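Local atomic coordinates of microcin B17-processing protein McbD (Escherichia coli str. K-12 substr. MG1655, PDB entry 6GRH), a protein that is required to convert the inactive microcin B17 precursor peptide McbA into the active antibiotic, and belongs to the YcaO cyclodehydratase family. Residues 196-199 with 200-204; 185-188 with 189-193; 379-383 with 384-388. The protein carries 1 engineered substitution. All blocks are in the same frame, centred on the assembly; numbering follows the deposited sequence. Where two conformers were deposited one is given.

Overall arrangement
All three contacts are local, each within one continuous piece of chain, and all lie in the YcaO part of the protein. Contacts 1 and 2 are partly buried neighbours that touch, their centres about 13 Å apart: contact 2 is the turn leaving strand 182-187, and contact 1 is the start of helix 196-208, the next regular element. Contact 3 is a surface loop beyond strand 350-358, its centre about 36 Å from that of contact 1 and about 29 Å from that of contact 2. Regular backbone bonding dominates contact 1, a serine side chain supplements the turn in contact 2, and a tyrosine hydroxyl holds contact 3. Contact 1 alone also meets another protein, McbC.

Contact 1 (196-199 with 200-204); sequences NHID and EILLA
Leu202 N bonds to Ile198 O and Leu203 N to Asp199 O, each at 2.9 Å. Glu200 N bonds to Asn196 O at 3.0 Å, and together the three fix the backbone of this contact. The remaining bond of the series, from Ile201 N to His197 O, is stretched to 3.3 Å although its N-H still points well at the acceptor (163°). The side-chain carboxylates look outside for their partners. Asp199 turns back along the chain, with OD1 hydrogen-bonded to Thr193 OG1 and OD2 weakly to Gly194 N. Glu200, bent at chi2 (92°), presents OE2 to Asn23 ND2 and in a salt bridge to Arg63 of the neighbouring McbC chain. The segments form the opening turns of helix 196-208, an alpha helix with i to i+4 bonding, and the acidic Asp199 near its amino end probably interacts favourably with the helix dipole. On the buried side, Ile198 and Leu202 lie side by side and point the same way, CG2 of Ile198 meeting CD1 of Leu202 at 3.9 Å. Leu202 CG sits beside its own backbone N (chi1 -68°), which sets it 3.4 Å from Ile198 O. Ile201 lays CD1 at 3.4 Å from His197 O. Ile198 and Ile201 together pack on helix 251-275, against Cys256, Val260, Val259 and Trp263, while Ala204 rests on Phe66 of McbC.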
loop_
_atom_site.group_PDB
_atom_site.type_symbol
_atom_site.label_atom_id
_atom_site.label_comp_id
_atom_site.label_asym_id
_atom_site.label_seq_id
_atom_site.Cartn_x
_atom_site.Cartn_y
_atom_site.Cartn_z
ATOM N N ASN E 196 -31.920 15.355 7.639
ATOM C CA ASN E 196 -30.959 16.360 7.178
ATOM C C ASN E 196 -30.942 16.550 5.648
ATOM O O ASN E 196 -30.981 17.686 5.187
ATOM C CB ASN E 196 -29.526 16.068 7.692
ATOM C CG ASN E 196 -29.289 16.602 9.100
ATOM O OD1 ASN E 196 -30.221 16.983 9.805
ATOM N ND2 ASN E 196 -28.033 16.658 9.502
ATOM N N HIS E 197 -30.938 15.471 4.884
ATOM C CA HIS E 197 -30.840 15.619 3.425
ATOM C C HIS E 197 -32.121 16.153 2.784
ATOM O O HIS E 197 -32.050 16.821 1.756
ATOM C CB HIS E 197 -30.278 14.382 2.715
ATOM C CG HIS E 197 -31.190 13.192 2.679
ATOM N ND1 HIS E 197 -31.313 12.309 3.734
ATOM C CD2 HIS E 197 -31.981 12.707 1.692
ATOM C CE1 HIS E 197 -32.152 11.341 3.399
ATOM N NE2 HIS E 197 -32.575 11.562 2.167
ATOM N N ILE E 198 -33.264 15.945 3.443
ATOM C CA ILE E 198 -34.546 16.424 2.929
ATOM C C ILE E 198 -34.645 17.921 3.181
ATOM O O ILE E 198 -34.991 18.694 2.286
ATOM C CB ILE E 198 -35.727 15.664 3.581
ATOM C CG1 ILE E 198 -35.584 14.156 3.347
ATOM C CG2 ILE E 198 -37.072 16.182 3.078
ATOM C CD1 ILE E 198 -35.468 13.734 1.895
ATOM N N ASP E 199 -34.310 18.329 4.394
ATOM C CA ASP E 199 -34.323 19.741 4.768
ATOM C C ASP E 199 -33.310 20.574 3.991
ATOM O O ASP E 199 -33.578 21.710 3.661
ATOM C CB ASP E 199 -34.114 19.879 6.279
ATOM C CG ASP E 199 -35.273 19.266 7.080
ATOM O OD1 ASP E 199 -36.397 19.157 6.535
ATOM O OD2 ASP E 199 -35.069 18.866 8.240
ATOM N N GLU E 200 -32.159 19.989 3.691
ATOM C CA GLU E 200 -31.148 20.625 2.839
ATOM C C GLU E 200 -31.719 20.941 1.432
ATOM O O GLU E 200 -31.568 22.059 0.935
ATOM C CB GLU E 200 -29.933 19.707 2.725
ATOM C CG GLU E 200 -28.687 20.352 2.151
ATOM C CD GLU E 200 -27.761 20.947 3.197
ATOM O OE1 GLU E 200 -28.130 21.089 4.394
ATOM O OE2 GLU E 200 -26.640 21.303 2.788
ATOM N N ILE E 201 -32.379 19.957 0.814
ATOM C CA ILE E 201 -33.045 20.166 -0.478
ATOM C C ILE E 201 -34.153 21.213 -0.348
ATOM O O ILE E 201 -34.195 22.160 -1.122
ATOM C CB ILE E 201 -33.629 18.859 -1.079
ATOM C CG1 ILE E 201 -32.520 17.867 -1.409
ATOM C CG2 ILE E 201 -34.466 19.146 -2.332
ATOM C CD1 ILE E 201 -33.020 16.440 -1.500
ATOM N N LEU E 202 -35.038 21.072 0.636
ATOM C CA LEU E 202 -36.146 22.020 0.763
ATOM C C LEU E 202 -35.639 23.456 0.948
ATOM O O LEU E 202 -36.142 24.372 0.294
ATOM C CB LEU E 202 -37.121 21.626 1.891
ATOM C CG LEU E 202 -37.928 20.351 1.610
ATOM C CD1 LEU E 202 -38.529 19.818 2.899
ATOM C CD2 LEU E 202 -39.014 20.592 0.572
ATOM N N LEU E 203 -34.624 23.650 1.800
ATOM C CA LEU E 203 -34.074 24.998 2.009
ATOM C C LEU E 203 -33.476 25.578 0.705
ATOM O O LEU E 203 -33.708 26.728 0.360
ATOM C CB LEU E 203 -33.015 24.987 3.118
ATOM C CG LEU E 203 -32.592 26.374 3.609
ATOM C CD1 LEU E 203 -33.767 27.131 4.190
ATOM C CD2 LEU E 203 -31.472 26.264 4.637
ATOM N N ALA E 204 -32.708 24.763 -0.004
ATOM C CA ALA E 204 -32.108 25.192 -1.264
ATOM C C ALA E 204 -33.182 25.595 -2.283
ATOM O O ALA E 204 -33.060 26.643 -2.922
ATOM C CB ALA E 204 -31.216 24.100 -1.822
#

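Contact 2 (185-188 with 189-193); sequences TEIS and SEIVT
A type I beta turn, running from Ser188 to Ile191, takes the chain off the end of strand 182-187 and into the loop that leads to helix 196-208. It is closed by the bond from Ile191 N to Ser188 O, 3.1 Å long with an angle of 151° at the hydrogen. Ser188 adds a second clasp: its OG accepts the N-H of Glu190 at 3.1 Å, with a more bent angle of 143°, which makes an ST turn nested within the beta turn. The hydroxyl reaches this place because it lies opposite the backbone N of Ser188 (chi1 176°) and thus swings forward, over the residues that follow. Glu190 CB lies alongside the same OG at 3.9 Å, while its carboxylate leads off from the turn.

Where the turn meets helix 251-275 and strand 210-215, Ile187 and Ile191 bring their side chains together at a slant, CG2 of Ile187 touching CB and CG1 of Ile191, each at 4.2 Å. Ile191 CB also lies close to Ser188 O, at 3.2 Å. The apolar pair is continued by Ile213 of the strand beside Ile187 and by Leu255 of the helix beside Ile191. Arg206 of helix 196-208 hydrogen-bonds to the carbonyl oxygens of both Ser189 and Ile191, tying the turn to the helix that follows it.

With Ser188 serving as acceptor through both its carbonyl and its hydroxyl, two successive amides of the turn have partners within the turn itself, and the cationic guanidinium of Arg206 takes the carbonyl oxygens of Ser189 and Ile191. The bend therefore joins a polar, self-bonded backbone to an apolar face.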
loop_
_atom_site.group_PDB
_atom_site.type_symbol
_atom_site.label_atom_id
_atom_site.label_comp_id
_atom_site.label_asym_id
_atom_site.label_seq_id
_atom_site.Cartn_x
_atom_site.Cartn_y
_atom_site.Cartn_z
ATOM N N THR E 185 -55.153 17.792 0.351
ATOM C CA THR E 185 -54.660 18.798 1.277
ATOM C C THR E 185 -53.329 19.320 0.772
ATOM O O THR E 185 -52.691 18.702 -0.090
ATOM C CB THR E 185 -54.473 18.198 2.687
ATOM O OG1 THR E 185 -54.643 19.214 3.687
ATOM C CG2 THR E 185 -53.106 17.568 2.820
ATOM N N GLU E 186 -52.937 20.470 1.307
ATOM C CA GLU E 186 -51.624 21.051 1.066
ATOM C C GLU E 186 -50.792 20.887 2.359
ATOM O O GLU E 186 -51.291 21.125 3.457
ATOM C CB GLU E 186 -51.745 22.527 0.680
ATOM C CG GLU E 186 -50.393 23.165 0.367
ATOM C CD GLU E 186 -50.475 24.594 -0.111
ATOM O OE1 GLU E 186 -51.571 25.045 -0.523
ATOM O OE2 GLU E 186 -49.405 25.255 -0.115
ATOM N N ILE E 187 -49.534 20.491 2.213
ATOM C CA ILE E 187 -48.572 20.455 3.323
ATOM C C ILE E 187 -47.786 21.746 3.286
ATOM O O ILE E 187 -47.384 22.180 2.208
ATOM C CB ILE E 187 -47.541 19.324 3.181
ATOM C CG1 ILE E 187 -48.210 17.972 2.948
ATOM C CG2 ILE E 187 -46.601 19.291 4.380
ATOM C CD1 ILE E 187 -49.265 17.629 3.944
ATOM N N SER E 188 -47.519 22.328 4.453
ATOM C CA SER E 188 -46.853 23.622 4.510
ATOM C C SER E 188 -45.560 23.606 3.723
ATOM O O SER E 188 -44.750 22.678 3.846
ATOM C CB SER E 188 -46.519 24.031 5.934
ATOM O OG SER E 188 -45.803 25.252 5.916
ATOM N N SER E 189 -45.373 24.647 2.921
ATOM C CA SER E 189 -44.176 24.786 2.116
ATOM C C SER E 189 -42.964 25.072 3.015
ATOM O O SER E 189 -41.851 24.796 2.607
ATOM C CB SER E 189 -44.360 25.862 1.056
ATOM O OG SER E 189 -44.735 27.071 1.660
ATOM N N GLU E 190 -43.189 25.548 4.248
ATOM C CA GLU E 190 -42.100 25.712 5.225
ATOM C C GLU E 190 -41.864 24.492 6.125
ATOM O O GLU E 190 -41.097 24.582 7.072
ATOM C CB GLU E 190 -42.340 26.950 6.088
ATOM C CG GLU E 190 -42.271 28.258 5.317
ATOM C CD GLU E 190 -42.809 29.443 6.101
ATOM O OE1 GLU E 190 -42.911 29.392 7.356
ATOM O OE2 GLU E 190 -43.148 30.452 5.458
ATOM N N ILE E 191 -42.475 23.347 5.800
ATOM C CA ILE E 191 -42.386 22.127 6.611
ATOM C C ILE E 191 -40.942 21.778 6.929
ATOM O O ILE E 191 -40.081 21.890 6.058
ATOM C CB ILE E 191 -43.062 20.917 5.897
ATOM C CG1 ILE E 191 -43.235 19.722 6.839
ATOM C CG2 ILE E 191 -42.300 20.466 4.637
ATOM C CD1 ILE E 191 -44.315 19.923 7.885
ATOM N N VAL E 192 -40.688 21.373 8.177
ATOM C CA VAL E 192 -39.376 20.845 8.592
ATOM C C VAL E 192 -39.557 19.360 8.906
ATOM O O VAL E 192 -40.430 19.012 9.708
ATOM C CB VAL E 192 -38.812 21.596 9.827
ATOM C CG1 VAL E 192 -37.543 20.917 10.350
ATOM C CG2 VAL E 192 -38.531 23.050 9.472
ATOM N N THR E 193 -38.749 18.498 8.266
ATOM C CA THR E 193 -38.861 17.048 8.449
ATOM C C THR E 193 -37.948 16.460 9.533
ATOM O O THR E 193 -38.190 15.344 9.976
ATOM C CB THR E 193 -38.609 16.270 7.136
ATOM O OG1 THR E 193 -37.208 16.291 6.787
ATOM C CG2 THR E 193 -39.476 16.821 5.984
#

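Contact 3 (379-383 with 384-388); sequences YHTGD and GIKVR
Tyr379 OH receives the backbone N-H of Gly384 at 3.0 Å, in a bond bent to 138° at the hydrogen, and this is the tight part of the contact. With CG trans to N (chi1 -169°), the phenol reaches across the loop and brings its hydroxyl to the backbone of residue 384. Gly384, lacking a side chain, lets the oxygen of Tyr379 OH come within 3.4 Å of its CA, and its N also lies 3.6 Å from Tyr379 CE1, approaching the ring obliquely. The same hydroxyl is hydrogen-bonded to Glu389 OE2, which in turn accepts Gly382 N, so that one carboxylate oxygen links the tyrosine to the turn. The buried ring packs on Leu176 and Leu179 of helix 157-180 and on Phe363.

The outer side is much looser. Lys386, bent at chi2, carries NZ back over the loop to lie 3.8 Å from Thr381 CG2, a loose van der Waals contact; the polar partner of NZ is Glu389 OE1, in a salt bridge. Asp383 OD2 accepts His380 N only weakly, at 3.3 Å, and His380 itself stays exposed.

Between the two sides the backbone folds sharply: Asp383 N bonds to His380 O at 3.1 Å, and Gly382 adopts a positive phi of 93°. This is a type II beta turn with glycine at its third position, here reversing the chain in a surface loop of the YcaO fold whose tyrosine packs on helix 157-180.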
loop_
_atom_site.group_PDB
_atom_site.type_symbol
_atom_site.label_atom_id
_atom_site.label_comp_id
_atom_site.label_asym_id
_atom_site.label_seq_id
_atom_site.Cartn_x
_atom_site.Cartn_y
_atom_site.Cartn_z
ATOM N N TYR E 379 -62.333 7.758 -14.121
ATOM C CA TYR E 379 -62.535 8.970 -14.896
ATOM C C TYR E 379 -63.422 8.688 -16.108
ATOM O O TYR E 379 -63.423 7.579 -16.634
ATOM C CB TYR E 379 -61.186 9.544 -15.324
ATOM C CG TYR E 379 -61.270 10.928 -15.914
ATOM C CD1 TYR E 379 -61.339 12.045 -15.096
ATOM C CD2 TYR E 379 -61.281 11.122 -17.299
ATOM C CE1 TYR E 379 -61.412 13.319 -15.625
ATOM C CE2 TYR E 379 -61.353 12.393 -17.842
ATOM C CZ TYR E 379 -61.417 13.495 -16.999
ATOM O OH TYR E 379 -61.510 14.774 -17.518
ATOM N N HIS E 380 -64.201 9.689 -16.505
ATOM C CA HIS E 380 -64.956 9.660 -17.764
ATOM C C HIS E 380 -64.789 11.024 -18.423
ATOM O O HIS E 380 -64.742 12.040 -17.723
ATOM C CB HIS E 380 -66.447 9.349 -17.521
ATOM C CG HIS E 380 -67.168 8.846 -18.739
ATOM N ND1 HIS E 380 -67.846 9.681 -19.609
ATOM C CD2 HIS E 380 -67.314 7.594 -19.237
ATOM C CE1 HIS E 380 -68.384 8.962 -20.580
ATOM N NE2 HIS E 380 -68.067 7.694 -20.383
ATOM N N THR E 381 -64.683 11.044 -19.756
ATOM C CA THR E 381 -64.601 12.296 -20.525
ATOM C C THR E 381 -65.619 13.323 -20.030
ATOM O O THR E 381 -66.788 12.990 -19.808
ATOM C CB THR E 381 -64.836 12.065 -22.032
ATOM O OG1 THR E 381 -63.792 11.249 -22.554
ATOM C CG2 THR E 381 -64.851 13.394 -22.807
ATOM N N GLY E 382 -65.158 14.555 -19.823
ATOM C CA GLY E 382 -66.027 15.639 -19.359
ATOM C C GLY E 382 -66.077 15.858 -17.858
ATOM O O GLY E 382 -66.612 16.873 -17.414
ATOM N N ASP E 383 -65.531 14.920 -17.074
ATOM C CA ASP E 383 -65.456 15.060 -15.619
ATOM C C ASP E 383 -64.559 16.220 -15.200
ATOM O O ASP E 383 -64.900 16.961 -14.290
ATOM C CB ASP E 383 -64.888 13.794 -14.951
ATOM C CG ASP E 383 -65.912 12.685 -14.764
ATOM O OD1 ASP E 383 -67.071 12.822 -15.187
ATOM O OD2 ASP E 383 -65.519 11.652 -14.173
ATOM N N GLY E 384 -63.404 16.349 -15.840
ATOM C CA GLY E 384 -62.405 17.326 -15.441
ATOM C C GLY E 384 -62.231 18.441 -16.446
ATOM O O GLY E 384 -63.177 18.795 -17.173
ATOM N N ILE E 385 -61.017 18.985 -16.478
ATOM C CA ILE E 385 -60.661 20.124 -17.322
ATOM C C ILE E 385 -60.405 19.662 -18.765
ATOM O O ILE E 385 -59.508 18.834 -19.013
ATOM C CB ILE E 385 -59.410 20.840 -16.779
ATOM C CG1 ILE E 385 -59.669 21.376 -15.363
ATOM C CG2 ILE E 385 -58.996 21.988 -17.695
ATOM C CD1 ILE E 385 -58.410 21.468 -14.518
ATOM N N LYS E 386 -61.167 20.229 -19.706
ATOM C CA LYS E 386 -61.185 19.756 -21.097
ATOM C C LYS E 386 -59.819 19.736 -21.794
ATOM O O LYS E 386 -59.437 18.713 -22.358
ATOM C CB LYS E 386 -62.175 20.574 -21.952
ATOM C CG LYS E 386 -62.410 20.026 -23.363
ATOM C CD LYS E 386 -62.634 18.512 -23.373
ATOM C CE LYS E 386 -63.463 18.035 -24.560
ATOM N NZ LYS E 386 -63.592 16.543 -24.562
ATOM N N VAL E 387 -59.109 20.861 -21.774
ATOM C CA VAL E 387 -57.750 20.932 -22.348
ATOM C C VAL E 387 -56.770 19.908 -21.770
ATOM O O VAL E 387 -55.922 19.387 -22.505
ATOM C CB VAL E 387 -57.107 22.349 -22.259
ATOM C CG1 VAL E 387 -57.690 23.266 -23.327
ATOM C CG2 VAL E 387 -57.247 22.961 -20.865
ATOM N N ARG E 388 -56.903 19.591 -20.480
ATOM C CA ARG E 388 -56.020 18.610 -19.847
ATOM C C ARG E 388 -56.241 17.204 -20.425
ATOM O O ARG E 388 -55.312 16.393 -20.412
ATOM C CB ARG E 388 -56.204 18.565 -18.322
ATOM C CG ARG E 388 -56.020 19.885 -17.578
ATOM C CD ARG E 388 -54.587 20.124 -17.220
ATOM N NE ARG E 388 -54.310 21.313 -16.411
ATOM C CZ ARG E 388 -54.181 21.355 -15.085
ATOM N NH1 ARG E 388 -54.405 20.291 -14.316
ATOM N NH2 ARG E 388 -53.850 22.500 -14.512
#